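Local coordinates for protein PA1221 (Pseudomonas aeruginosa, PDB 4DG8) that joins an AMP-binding domain of the ANL superfamily to a phosphopantetheine attachment domain, and holds adenosine monophosphate in this model, at residues L23-T28 with F161-Q165; F33-A37 with Y55-L59; M205-V209 with L220-A225. All coordinates share one frame; numbering follows the deposited sequence.

Contact 1 (L23-T28 with F161-Q165)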
ATOM      1  N   LEU A  23       5.769  12.404 -16.248  1.00 27.73           N
ATOM      2  CA  LEU A  23       5.968  10.953 -16.220  1.00 25.85           C
ATOM      3  C   LEU A  23       7.151  10.504 -17.081  1.00 30.94           C
ATOM      4  O   LEU A  23       7.917   9.625 -16.683  1.00 32.15           O
ATOM      5  CB  LEU A  23       4.707  10.205 -16.647  1.00 27.04           C
ATOM      6  CG  LEU A  23       3.723   9.888 -15.519  1.00 31.33           C
ATOM      7  CD1 LEU A  23       2.920  11.134 -15.140  1.00 34.13           C
ATOM      8  CD2 LEU A  23       2.790   8.761 -15.924  1.00 33.15           C
ATOM      9  N   TYR A  24       7.302  11.109 -18.256  1.00 28.68           N
ATOM     10  CA  TYR A  24       8.354  10.708 -19.192  1.00 32.49           C
ATOM     11  C   TYR A  24       9.756  11.118 -18.746  1.00 36.51           C
ATOM     12  O   TYR A  24      10.743  10.804 -19.417  1.00 38.45           O
ATOM     13  CB  TYR A  24       8.043  11.217 -20.603  1.00 34.50           C
ATOM     14  CG  TYR A  24       6.696  10.731 -21.047  1.00 36.93           C
ATOM     15  CD1 TYR A  24       6.494   9.384 -21.327  1.00 40.76           C
ATOM     16  CD2 TYR A  24       5.613  11.596 -21.134  1.00 35.00           C
ATOM     17  CE1 TYR A  24       5.262   8.912 -21.711  1.00 37.74           C
ATOM     18  CE2 TYR A  24       4.360  11.132 -21.511  1.00 37.53           C
ATOM     19  CZ  TYR A  24       4.197   9.785 -21.798  1.00 40.39           C
ATOM     20  OH  TYR A  24       2.975   9.294 -22.177  1.00 42.83           O
ATOM     21  N   ALA A  25       9.840  11.837 -17.629  1.00 34.90           N
ATOM     22  CA  ALA A  25      11.134  12.216 -17.067  1.00 40.70           C
ATOM     23  C   ALA A  25      11.664  11.095 -16.185  1.00 38.04           C
ATOM     24  O   ALA A  25      12.731  11.204 -15.592  1.00 36.40           O
ATOM     25  CB  ALA A  25      11.020  13.500 -16.271  1.00 36.84           C
ATOM     26  N   HIS A  26      10.903  10.011 -16.102  1.00 30.30           N
ATOM     27  CA  HIS A  26      11.273   8.901 -15.238  1.00 27.24           C
ATOM     28  C   HIS A  26      11.442   7.640 -16.071  1.00 25.01           C
ATOM     29  O   HIS A  26      10.759   7.463 -17.072  1.00 26.54           O
ATOM     30  CB  HIS A  26      10.227   8.747 -14.119  1.00 21.06           C
ATOM     31  CG  HIS A  26      10.121   9.966 -13.256  1.00 24.53           C
ATOM     32  ND1 HIS A  26      10.898  10.150 -12.130  1.00 25.52           N
ATOM     33  CD2 HIS A  26       9.389  11.098 -13.396  1.00 20.99           C
ATOM     34  CE1 HIS A  26      10.615  11.322 -11.587  1.00 28.08           C
ATOM     35  NE2 HIS A  26       9.698  11.915 -12.331  1.00 28.15           N
ATOM     36  N   PRO A  27      12.388   6.778 -15.686  1.00 24.51           N
ATOM     37  CA  PRO A  27      12.628   5.581 -16.499  1.00 28.35           C
ATOM     38  C   PRO A  27      11.569   4.523 -16.193  1.00 27.34           C
ATOM     39  O   PRO A  27      10.908   4.605 -15.146  1.00 26.67           O
ATOM     40  CB  PRO A  27      14.018   5.127 -16.037  1.00 22.90           C
ATOM     41  CG  PRO A  27      14.000   5.482 -14.523  1.00 24.73           C
ATOM     42  CD  PRO A  27      13.189   6.782 -14.443  1.00 23.55           C
ATOM     43  N   THR A  28      11.380   3.558 -17.088  1.00 23.54           N
ATOM     44  CA  THR A  28      10.515   2.428 -16.753  1.00 27.72           C
ATOM     45  C   THR A  28      11.177   1.622 -15.621  1.00 22.54           C
ATOM     46  O   THR A  28      12.379   1.758 -15.370  1.00 21.46           O
ATOM     47  CB  THR A  28      10.268   1.509 -17.963  1.00 31.55           C
ATOM     48  OG1 THR A  28      11.470   0.783 -18.249  1.00 22.42           O
ATOM     49  CG2 THR A  28       9.820   2.316 -19.213  1.00 23.56           C
ATOM     50  N   PHE A 161       7.976   0.064 -24.336  1.00 29.01           N
ATOM     51  CA  PHE A 161       6.968   0.927 -23.746  1.00 34.05           C
ATOM     52  C   PHE A 161       7.645   2.038 -22.977  1.00 30.83           C
ATOM     53  O   PHE A 161       8.821   1.935 -22.645  1.00 29.24           O
ATOM     54  CB  PHE A 161       6.003   0.133 -22.842  1.00 25.56           C
ATOM     55  CG  PHE A 161       6.690  -0.765 -21.836  1.00 25.46           C
ATOM     56  CD1 PHE A 161       7.030  -0.292 -20.576  1.00 17.85           C
ATOM     57  CD2 PHE A 161       6.988  -2.093 -22.156  1.00 28.13           C
ATOM     58  CE1 PHE A 161       7.647  -1.131 -19.644  1.00 23.88           C
ATOM     59  CE2 PHE A 161       7.616  -2.934 -21.236  1.00 23.10           C
ATOM     60  CZ  PHE A 161       7.944  -2.459 -19.980  1.00 16.84           C
ATOM     61  N   ALA A 162       6.888   3.096 -22.700  1.00 33.69           N
ATOM     62  CA  ALA A 162       7.370   4.213 -21.900  1.00 34.30           C
ATOM     63  C   ALA A 162       6.881   4.096 -20.457  1.00 23.18           C
ATOM     64  O   ALA A 162       6.115   3.200 -20.120  1.00 28.32           O
ATOM     65  CB  ALA A 162       6.905   5.537 -22.515  1.00 43.11           C
ATOM     66  N   ALA A 163       7.307   5.034 -19.624  1.00 19.22           N
ATOM     67  CA  ALA A 163       7.096   4.967 -18.185  1.00 21.80           C
ATOM     68  C   ALA A 163       5.623   5.174 -17.806  1.00 27.71           C
ATOM     69  O   ALA A 163       5.233   5.025 -16.638  1.00 28.66           O
ATOM     70  CB  ALA A 163       7.986   5.975 -17.486  1.00 21.14           C
ATOM     71  N   ASP A 164       4.814   5.513 -18.803  1.00 21.78           N
ATOM     72  CA  ASP A 164       3.378   5.623 -18.620  1.00 25.57           C
ATOM     73  C   ASP A 164       2.685   4.256 -18.664  1.00 22.77           C
ATOM     74  O   ASP A 164       1.507   4.162 -18.365  1.00 23.31           O
ATOM     75  CB  ASP A 164       2.762   6.580 -19.647  1.00 31.06           C
ATOM     76  CG  ASP A 164       2.935   6.105 -21.079  1.00 34.27           C
ATOM     77  OD1 ASP A 164       3.805   5.253 -21.341  1.00 34.94           O
ATOM     78  OD2 ASP A 164       2.198   6.596 -21.952  1.00 44.95           O
ATOM     79  N   GLN A 165       3.415   3.201 -19.024  1.00 21.38           N
ATOM     80  CA  GLN A 165       2.849   1.855 -18.988  1.00 22.28           C
ATOM     81  C   GLN A 165       2.369   1.535 -17.565  1.00 22.83           C
ATOM     82  O   GLN A 165       3.033   1.894 -16.575  1.00 17.10           O
ATOM     83  CB  GLN A 165       3.903   0.822 -19.391  1.00 23.75           C
ATOM     84  CG  GLN A 165       3.329  -0.533 -19.786  1.00 15.21           C
ATOM     85  CD  GLN A 165       2.644  -0.485 -21.145  1.00 29.45           C
ATOM     86  OE1 GLN A 165       2.576   0.564 -21.774  1.00 34.41           O
ATOM     87  NE2 GLN A 165       2.142  -1.622 -21.607  1.00 29.23           N
TER
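Tyr-24 sets the edge of its ring against the methyl group of Ala-162. CE1 of Tyr-24 is 3.8 Å from CB of Ala-162, and the methyl lies near the ring plane. The phenol end then reaches Asp-164. OH of Tyr-24 donates a hydrogen bond to OD2 of Asp-164 at 2.8 Å. It meets this oxygen from above the carboxylate plane, 63° out of it, and ring and carboxylate are turned 65° apart. Asp-164 carries CG between its backbone N and carbonyl carbon (chi1 63°), which places the carboxylate beside the phenol.

Ala-163 fills the middle of the contact. Its CB points at the other segment and packs on two carbonyl oxygens, 3.2 Å from O of His-26 and 3.7 Å from O of Leu-23. The latter oxygen also accepts the backbone N-H of His-26. Leu-23 adds CD2, which lies 4.2 Å from CA of Asp-164.

At the far end, Thr-28 turns its methyl to the chain of 161-163. CG2 of Thr-28 is 3.6 Å from O of Phe-161 and also touches the phenylalanine ring. The hydroxyl of Thr-28 serves another purpose: OG1 bonds to N of Ala-31. Helix 186-193 meets both segments, with Leu-23 and Thr-28 touching it and the backbone of Ala-163 bonding to Ala-187. The arrangement is a type I beta turn, Ala-162 to Gln-165, leading into strand 166-172 and docked on a short 3-10 turn and the N-cap of helix 29-39.

Contact 2 (F33-A37 with Y55-L59)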
ATOM      1  N   PHE A  33      15.894  -1.288 -13.433  1.00 17.19           N
ATOM      2  CA  PHE A  33      16.341  -2.586 -12.960  1.00 25.17           C
ATOM      3  C   PHE A  33      17.462  -3.143 -13.833  1.00 24.84           C
ATOM      4  O   PHE A  33      18.423  -3.709 -13.318  1.00 27.41           O
ATOM      5  CB  PHE A  33      15.205  -3.625 -12.839  1.00 23.44           C
ATOM      6  CG  PHE A  33      15.690  -4.944 -12.317  1.00 24.35           C
ATOM      7  CD1 PHE A  33      15.760  -5.180 -10.954  1.00 18.78           C
ATOM      8  CD2 PHE A  33      16.184  -5.903 -13.183  1.00 24.92           C
ATOM      9  CE1 PHE A  33      16.272  -6.390 -10.465  1.00 23.42           C
ATOM     10  CE2 PHE A  33      16.697  -7.115 -12.709  1.00 26.87           C
ATOM     11  CZ  PHE A  33      16.730  -7.364 -11.350  1.00 19.07           C
ATOM     12  N   SER A  34      17.342  -2.985 -15.147  1.00 21.56           N
ATOM     13  CA  SER A  34      18.358  -3.520 -16.031  1.00 29.31           C
ATOM     14  C   SER A  34      19.694  -2.825 -15.798  1.00 30.08           C
ATOM     15  O   SER A  34      20.758  -3.457 -15.854  1.00 29.16           O
ATOM     16  CB  SER A  34      17.928  -3.380 -17.496  1.00 40.00           C
ATOM     17  OG  SER A  34      16.918  -4.326 -17.796  1.00 40.80           O
ATOM     18  N   GLU A  35      19.630  -1.520 -15.553  1.00 29.63           N
ATOM     19  CA  GLU A  35      20.825  -0.739 -15.265  1.00 34.76           C
ATOM     20  C   GLU A  35      21.523  -1.312 -14.014  1.00 33.67           C
ATOM     21  O   GLU A  35      22.736  -1.577 -14.008  1.00 38.43           O
ATOM     22  CB  GLU A  35      20.440   0.733 -15.067  1.00 36.23           C
ATOM     23  CG  GLU A  35      21.605   1.657 -14.759  1.00 52.53           C
ATOM     24  CD  GLU A  35      21.173   3.078 -14.403  1.00 58.44           C
ATOM     25  OE1 GLU A  35      19.967   3.391 -14.500  1.00 53.28           O
ATOM     26  OE2 GLU A  35      22.053   3.885 -14.022  1.00 66.06           O
ATOM     27  N   MET A  36      20.738  -1.513 -12.966  1.00 27.25           N
ATOM     28  CA  MET A  36      21.244  -2.062 -11.710  1.00 25.58           C
ATOM     29  C   MET A  36      21.836  -3.454 -11.898  1.00 26.78           C
ATOM     30  O   MET A  36      22.886  -3.763 -11.336  1.00 33.84           O
ATOM     31  CB  MET A  36      20.141  -2.100 -10.634  1.00 26.15           C
ATOM     32  CG  MET A  36      19.641  -0.720 -10.172  1.00 26.13           C
ATOM     33  SD  MET A  36      20.904   0.283  -9.370  1.00 30.43           S
ATOM     34  CE  MET A  36      21.538   1.242 -10.756  1.00 31.43           C
ATOM     35  N   ALA A  37      21.182  -4.294 -12.697  1.00 27.46           N
ATOM     36  CA  ALA A  37      21.672  -5.661 -12.873  1.00 33.92           C
ATOM     37  C   ALA A  37      22.964  -5.682 -13.676  1.00 34.28           C
ATOM     38  O   ALA A  37      23.808  -6.568 -13.486  1.00 29.11           O
ATOM     39  CB  ALA A  37      20.615  -6.546 -13.528  1.00 32.24           C
ATOM     40  N   TYR A  55      21.513 -10.240  -8.614  1.00 27.29           N
ATOM     41  CA  TYR A  55      20.833  -9.511  -9.672  1.00 24.81           C
ATOM     42  C   TYR A  55      20.777 -10.291 -10.979  1.00 36.61           C
ATOM     43  O   TYR A  55      19.704 -10.446 -11.546  1.00 35.01           O
ATOM     44  CB  TYR A  55      21.430  -8.116  -9.870  1.00 27.55           C
ATOM     45  CG  TYR A  55      20.817  -7.113  -8.917  1.00 28.64           C
ATOM     46  CD1 TYR A  55      21.259  -7.023  -7.599  1.00 32.50           C
ATOM     47  CD2 TYR A  55      19.762  -6.292  -9.317  1.00 21.72           C
ATOM     48  CE1 TYR A  55      20.681  -6.122  -6.705  1.00 31.01           C
ATOM     49  CE2 TYR A  55      19.179  -5.374  -8.425  1.00 21.26           C
ATOM     50  CZ  TYR A  55      19.641  -5.310  -7.125  1.00 28.19           C
ATOM     51  OH  TYR A  55      19.086  -4.424  -6.241  1.00 31.62           O
ATOM     52  N   ARG A  56      21.917 -10.787 -11.447  1.00 29.27           N
ATOM     53  CA  ARG A  56      21.940 -11.580 -12.673  1.00 27.13           C
ATOM     54  C   ARG A  56      20.997 -12.800 -12.597  1.00 26.31           C
ATOM     55  O   ARG A  56      20.240 -13.038 -13.521  1.00 31.77           O
ATOM     56  CB  ARG A  56      23.369 -11.994 -13.053  1.00 29.58           C
ATOM     57  CG  ARG A  56      23.510 -12.641 -14.440  1.00 29.13           C
ATOM     58  N   GLN A  57      21.032 -13.565 -11.511  1.00 24.37           N
ATOM     59  CA  GLN A  57      20.126 -14.705 -11.401  1.00 30.28           C
ATOM     60  C   GLN A  57      18.661 -14.255 -11.445  1.00 30.07           C
ATOM     61  O   GLN A  57      17.837 -14.894 -12.091  1.00 27.14           O
ATOM     62  CB  GLN A  57      20.386 -15.507 -10.134  1.00 28.29           C
ATOM     63  CG  GLN A  57      21.858 -15.808  -9.919  1.00 41.86           C
ATOM     64  CD  GLN A  57      22.148 -16.493  -8.595  1.00 42.25           C
ATOM     65  OE1 GLN A  57      21.845 -15.962  -7.518  1.00 40.50           O
ATOM     66  NE2 GLN A  57      22.754 -17.677  -8.668  1.00 39.91           N
ATOM     67  N   LEU A  58      18.353 -13.157 -10.760  1.00 31.22           N
ATOM     68  CA  LEU A  58      16.994 -12.618 -10.735  1.00 29.05           C
ATOM     69  C   LEU A  58      16.543 -12.252 -12.144  1.00 26.98           C
ATOM     70  O   LEU A  58      15.466 -12.664 -12.578  1.00 24.16           O
ATOM     71  CB  LEU A  58      16.881 -11.405  -9.800  1.00 22.52           C
ATOM     72  CG  LEU A  58      15.464 -10.830  -9.703  1.00 23.83           C
ATOM     73  CD1 LEU A  58      14.446 -11.951  -9.460  1.00 21.80           C
ATOM     74  CD2 LEU A  58      15.333  -9.731  -8.660  1.00 23.32           C
ATOM     75  N   LEU A  59      17.394 -11.511 -12.859  1.00 28.43           N
ATOM     76  CA  LEU A  59      17.138 -11.112 -14.238  1.00 24.96           C
ATOM     77  C   LEU A  59      16.968 -12.320 -15.174  1.00 32.46           C
ATOM     78  O   LEU A  59      16.049 -12.337 -15.972  1.00 25.10           O
ATOM     79  CB  LEU A  59      18.234 -10.165 -14.751  1.00 26.78           C
ATOM     80  CG  LEU A  59      18.105  -9.615 -16.183  1.00 24.68           C
ATOM     81  CD1 LEU A  59      16.809  -8.866 -16.377  1.00 25.55           C
ATOM     82  CD2 LEU A  59      19.294  -8.729 -16.560  1.00 33.68           C
TER
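Phe-33 is the main bump of this contact, and Tyr-55, Leu-58 and Leu-59 form the hollow that takes it. The phenylalanine holds CG anti to its backbone N (chi1 -179°), which carries the ring across to helix 55-72. Each part of the ring's outer end has its own neighbour. CE1 of Phe-33 is 3.7 Å from CD2 of Tyr-55. CZ of Phe-33 is 3.8 Å from CD2 of Leu-58. CE2 of Phe-33 is 4.0 Å from CB of Leu-59, which sits at the ring edge, near its plane.

The ring planes of Phe-33 and Tyr-55 are 29° apart, but the rings are slid apart and barely overlap. They pass obliquely, so this is contact between carbon atoms and not a stack.

Ala-37, one turn on, offers a shallow place, filled by CB of Tyr-55 and CD2 of Leu-59. CA of Ala-37 lies 3.9 Å from CB of Tyr-55, and CB of Ala-37 is 4.0 Å from CD2 of Leu-59. Across the tyrosine ring plane from CE1 of Phe-33, CB of Met-36 lies 4.1 Å from CE2 of Tyr-55, while the bent methionine chain leads off elsewhere.

No hydrogen bond crosses between the segments. The hydroxyl of Tyr-55 bonds instead to O of Gly-230. Leu-95 of helix 88-99 and Leu-226 of helix 217-226 touch both Phe-33 and Leu-58, so the apolar layer continues beyond the pair. The segments are inclined at 137°; this is a helix-helix contact across a beta hairpin, strands 44-48 and 51-54, which links the two helices in the chain.

Contact 3 (M205-V209 with L220-A225)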
ATOM      1  N   MET A 205      20.839  -0.370   1.148  1.00 25.07           N
ATOM      2  CA  MET A 205      19.427  -0.425   0.790  1.00 23.57           C
ATOM      3  C   MET A 205      18.850  -1.819   1.020  1.00 27.18           C
ATOM      4  O   MET A 205      18.260  -2.405   0.105  1.00 21.26           O
ATOM      5  CB  MET A 205      19.208   0.025  -0.660  1.00 20.93           C
ATOM      6  CG  MET A 205      19.564   1.503  -0.893  1.00 19.94           C
ATOM      7  SD  MET A 205      18.497   2.546   0.101  1.00 29.74           S
ATOM      8  CE  MET A 205      17.119   2.807  -1.029  1.00 29.14           C
ATOM      9  N   ARG A 206      19.002  -2.359   2.233  1.00 24.28           N
ATOM     10  CA  ARG A 206      18.470  -3.693   2.452  1.00 21.43           C
ATOM     11  C   ARG A 206      17.112  -3.566   3.124  1.00 19.66           C
ATOM     12  O   ARG A 206      16.995  -3.443   4.348  1.00 23.23           O
ATOM     13  CB  ARG A 206      19.442  -4.516   3.298  1.00 25.17           C
ATOM     14  CG  ARG A 206      20.809  -4.730   2.622  1.00 29.55           C
ATOM     15  CD  ARG A 206      21.781  -5.496   3.508  1.00 22.50           C
ATOM     16  NE  ARG A 206      21.346  -6.872   3.745  1.00 28.44           N
ATOM     17  CZ  ARG A 206      21.624  -7.907   2.956  1.00 27.77           C
ATOM     18  NH1 ARG A 206      22.319  -7.744   1.838  1.00 29.07           N
ATOM     19  NH2 ARG A 206      21.184  -9.113   3.273  1.00 28.69           N
ATOM     20  N   PHE A 207      16.077  -3.707   2.300  1.00 17.85           N
ATOM     21  CA  PHE A 207      14.716  -3.415   2.722  1.00 21.26           C
ATOM     22  C   PHE A 207      14.036  -4.646   3.257  1.00 26.31           C
ATOM     23  O   PHE A 207      14.071  -5.699   2.631  1.00 23.88           O
ATOM     24  CB  PHE A 207      13.883  -2.850   1.566  1.00 22.91           C
ATOM     25  CG  PHE A 207      13.847  -1.373   1.535  1.00 25.48           C
ATOM     26  CD1 PHE A 207      14.820  -0.659   0.844  1.00 35.75           C
ATOM     27  CD2 PHE A 207      12.871  -0.681   2.228  1.00 33.67           C
ATOM     28  CE1 PHE A 207      14.800   0.717   0.836  1.00 39.43           C
ATOM     29  CE2 PHE A 207      12.846   0.705   2.215  1.00 33.66           C
ATOM     30  CZ  PHE A 207      13.800   1.399   1.522  1.00 32.14           C
ATOM     31  N   LEU A 208      13.432  -4.504   4.430  1.00 26.44           N
ATOM     32  CA  LEU A 208      12.518  -5.493   4.928  1.00 25.16           C
ATOM     33  C   LEU A 208      11.343  -5.548   3.955  1.00 21.17           C
ATOM     34  O   LEU A 208      10.727  -4.527   3.660  1.00 24.49           O
ATOM     35  CB  LEU A 208      12.024  -5.080   6.311  1.00 20.39           C
ATOM     36  CG  LEU A 208      10.891  -5.948   6.854  1.00 30.92           C
ATOM     37  CD1 LEU A 208      11.393  -7.358   7.056  1.00 25.59           C
ATOM     38  CD2 LEU A 208      10.352  -5.384   8.159  1.00 28.53           C
ATOM     39  N   VAL A 209      11.064  -6.732   3.433  1.00 18.73           N
ATOM     40  CA  VAL A 209       9.877  -6.946   2.623  1.00 21.38           C
ATOM     41  C   VAL A 209       8.874  -7.724   3.454  1.00 26.59           C
ATOM     42  O   VAL A 209       9.058  -8.908   3.738  1.00 30.90           O
ATOM     43  CB  VAL A 209      10.190  -7.704   1.325  1.00 20.43           C
ATOM     44  CG1 VAL A 209       8.873  -8.101   0.587  1.00 20.11           C
ATOM     45  CG2 VAL A 209      11.102  -6.879   0.444  1.00 12.30           C
ATOM     46  N   LEU A 220       7.348   0.366  -2.209  1.00 20.85           N
ATOM     47  CA  LEU A 220       8.569   0.906  -1.618  1.00 23.10           C
ATOM     48  C   LEU A 220       9.498  -0.222  -1.143  1.00 15.33           C
ATOM     49  O   LEU A 220      10.713  -0.194  -1.388  1.00 23.95           O
ATOM     50  CB  LEU A 220       8.233   1.818  -0.439  1.00 20.79           C
ATOM     51  CG  LEU A 220       9.448   2.297   0.354  1.00 19.97           C
ATOM     52  CD1 LEU A 220      10.348   3.162  -0.540  1.00 23.94           C
ATOM     53  CD2 LEU A 220       8.983   3.061   1.579  1.00 21.38           C
ATOM     54  N   GLU A 221       8.937  -1.191  -0.426  1.00 20.78           N
ATOM     55  CA  GLU A 221       9.793  -2.244   0.136  1.00 28.76           C
ATOM     56  C   GLU A 221      10.582  -3.010  -0.932  1.00 29.35           C
ATOM     57  O   GLU A 221      11.762  -3.316  -0.761  1.00 22.86           O
ATOM     58  CB  GLU A 221       8.967  -3.210   0.975  1.00 17.92           C
ATOM     59  CG  GLU A 221       8.364  -2.543   2.209  1.00 20.11           C
ATOM     60  CD  GLU A 221       7.374  -3.429   2.925  1.00 24.70           C
ATOM     61  OE1 GLU A 221       7.256  -4.626   2.568  1.00 21.07           O
ATOM     62  OE2 GLU A 221       6.718  -2.916   3.851  1.00 25.68           O
ATOM     63  N   ILE A 222       9.912  -3.318  -2.029  1.00 19.34           N
ATOM     64  CA  ILE A 222      10.505  -4.108  -3.091  1.00 20.98           C
ATOM     65  C   ILE A 222      11.342  -3.252  -4.021  1.00 22.68           C
ATOM     66  O   ILE A 222      12.561  -3.449  -4.140  1.00 17.93           O
ATOM     67  CB  ILE A 222       9.426  -4.876  -3.858  1.00 19.32           C
ATOM     68  CG1 ILE A 222       8.750  -5.862  -2.896  1.00 15.35           C
ATOM     69  CG2 ILE A 222      10.030  -5.592  -5.086  1.00 18.97           C
ATOM     70  CD1 ILE A 222       7.381  -6.404  -3.379  1.00 14.29           C
ATOM     71  N   TRP A 223      10.697  -2.289  -4.681  1.00 26.75           N
ATOM     72  CA  TRP A 223      11.406  -1.524  -5.694  1.00 17.16           C
ATOM     73  C   TRP A 223      12.402  -0.523  -5.102  1.00 22.10           C
ATOM     74  O   TRP A 223      13.377  -0.166  -5.745  1.00 20.40           O
ATOM     75  CB  TRP A 223      10.414  -0.873  -6.663  1.00 15.48           C
ATOM     76  CG  TRP A 223       9.560  -1.931  -7.291  1.00 21.56           C
ATOM     77  CD1 TRP A 223       8.234  -2.164  -7.061  1.00 21.50           C
ATOM     78  CD2 TRP A 223       9.999  -2.953  -8.194  1.00 17.97           C
ATOM     79  NE1 TRP A 223       7.813  -3.260  -7.788  1.00 21.23           N
ATOM     80  CE2 TRP A 223       8.876  -3.766  -8.487  1.00 24.94           C
ATOM     81  CE3 TRP A 223      11.232  -3.262  -8.785  1.00 16.96           C
ATOM     82  CZ2 TRP A 223       8.943  -4.858  -9.375  1.00 22.59           C
ATOM     83  CZ3 TRP A 223      11.303  -4.354  -9.664  1.00 16.69           C
ATOM     84  CH2 TRP A 223      10.161  -5.128  -9.954  1.00 22.19           C
ATOM     85  N   GLY A 224      12.172  -0.079  -3.872  1.00 22.48           N
ATOM     86  CA  GLY A 224      13.168   0.757  -3.223  1.00 25.00           C
ATOM     87  C   GLY A 224      14.529   0.060  -3.134  1.00 21.87           C
ATOM     88  O   GLY A 224      15.572   0.689  -3.313  1.00 21.78           O
ATOM     89  N   ALA A 225      14.521  -1.231  -2.821  1.00 23.00           N
ATOM     90  CA  ALA A 225      15.736  -2.044  -2.904  1.00 23.52           C
ATOM     91  C   ALA A 225      16.207  -2.278  -4.324  1.00 25.07           C
ATOM     92  O   ALA A 225      17.329  -1.890  -4.695  1.00 26.12           O
ATOM     93  CB  ALA A 225      15.512  -3.402  -2.239  1.00 18.95           C
TER
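Strand 206-209 and helix segment 220-225 run nearly antiparallel, at 157°, with their axes 7.4 Å apart at closest. Phe-207 points from the strand to the helix. Its CB is 3.2 Å from O of Glu-221, and its CD1 is 3.7 Å from N of Ala-225. O of Leu-220 sits over the centre of one ring face, 4.2 Å above the plane, while CE of Met-205 lies at the ring edge. The ring packs mainly on helix backbone, with CG of Leu-220 as a side-chain neighbour. Gly-224 contributes bare main chain: its C approaches the ring, and its O is 3.5 Å from CE of Met-205.

These are the first strand and the helix of a beta-alpha-beta unit that ends in strand 231-234. Strand 206-209 lies parallel to that last strand; Phe-207, and Met-205 just before the strand, make backbone hydrogen bonds to it.

Glu-221 keeps its chain extended beyond CG and runs past the strand, with CG 3.4 Å from O of Leu-208. Its buried carboxylate is held by the hydroxyl of Ser-211 and the backbone N of Asn-210. CG1 of Val-209 meets CG1 of Ile-222 at 4.1 Å, and Ile-222 also touches helix 88-99.

In the fold
Contacts 2 and 3 are buried, whereas contact 1 is at the surface. Contact 1 mixes a tyrosine-aspartate hydrogen bond with methyl groups on backbone carbonyls. Contact 2 is apolar between its helices, and contact 3 packs a ring on helix main chain. Residues 23-28 of contact 1 lead into helix 29-39, on which residues 33-37 of contact 2 lie. Contact 2 is also nested within the loop that contact 1 closes. Contacts 2 and 3 meet in packing contact, with OH of Tyr-55 3.4 Å from O of Ala-225. The hairpin between the two helices of contact 2 and the strand of contact 3 belong to one mixed sheet, where 44-48 and 206-209 both flank 231-234.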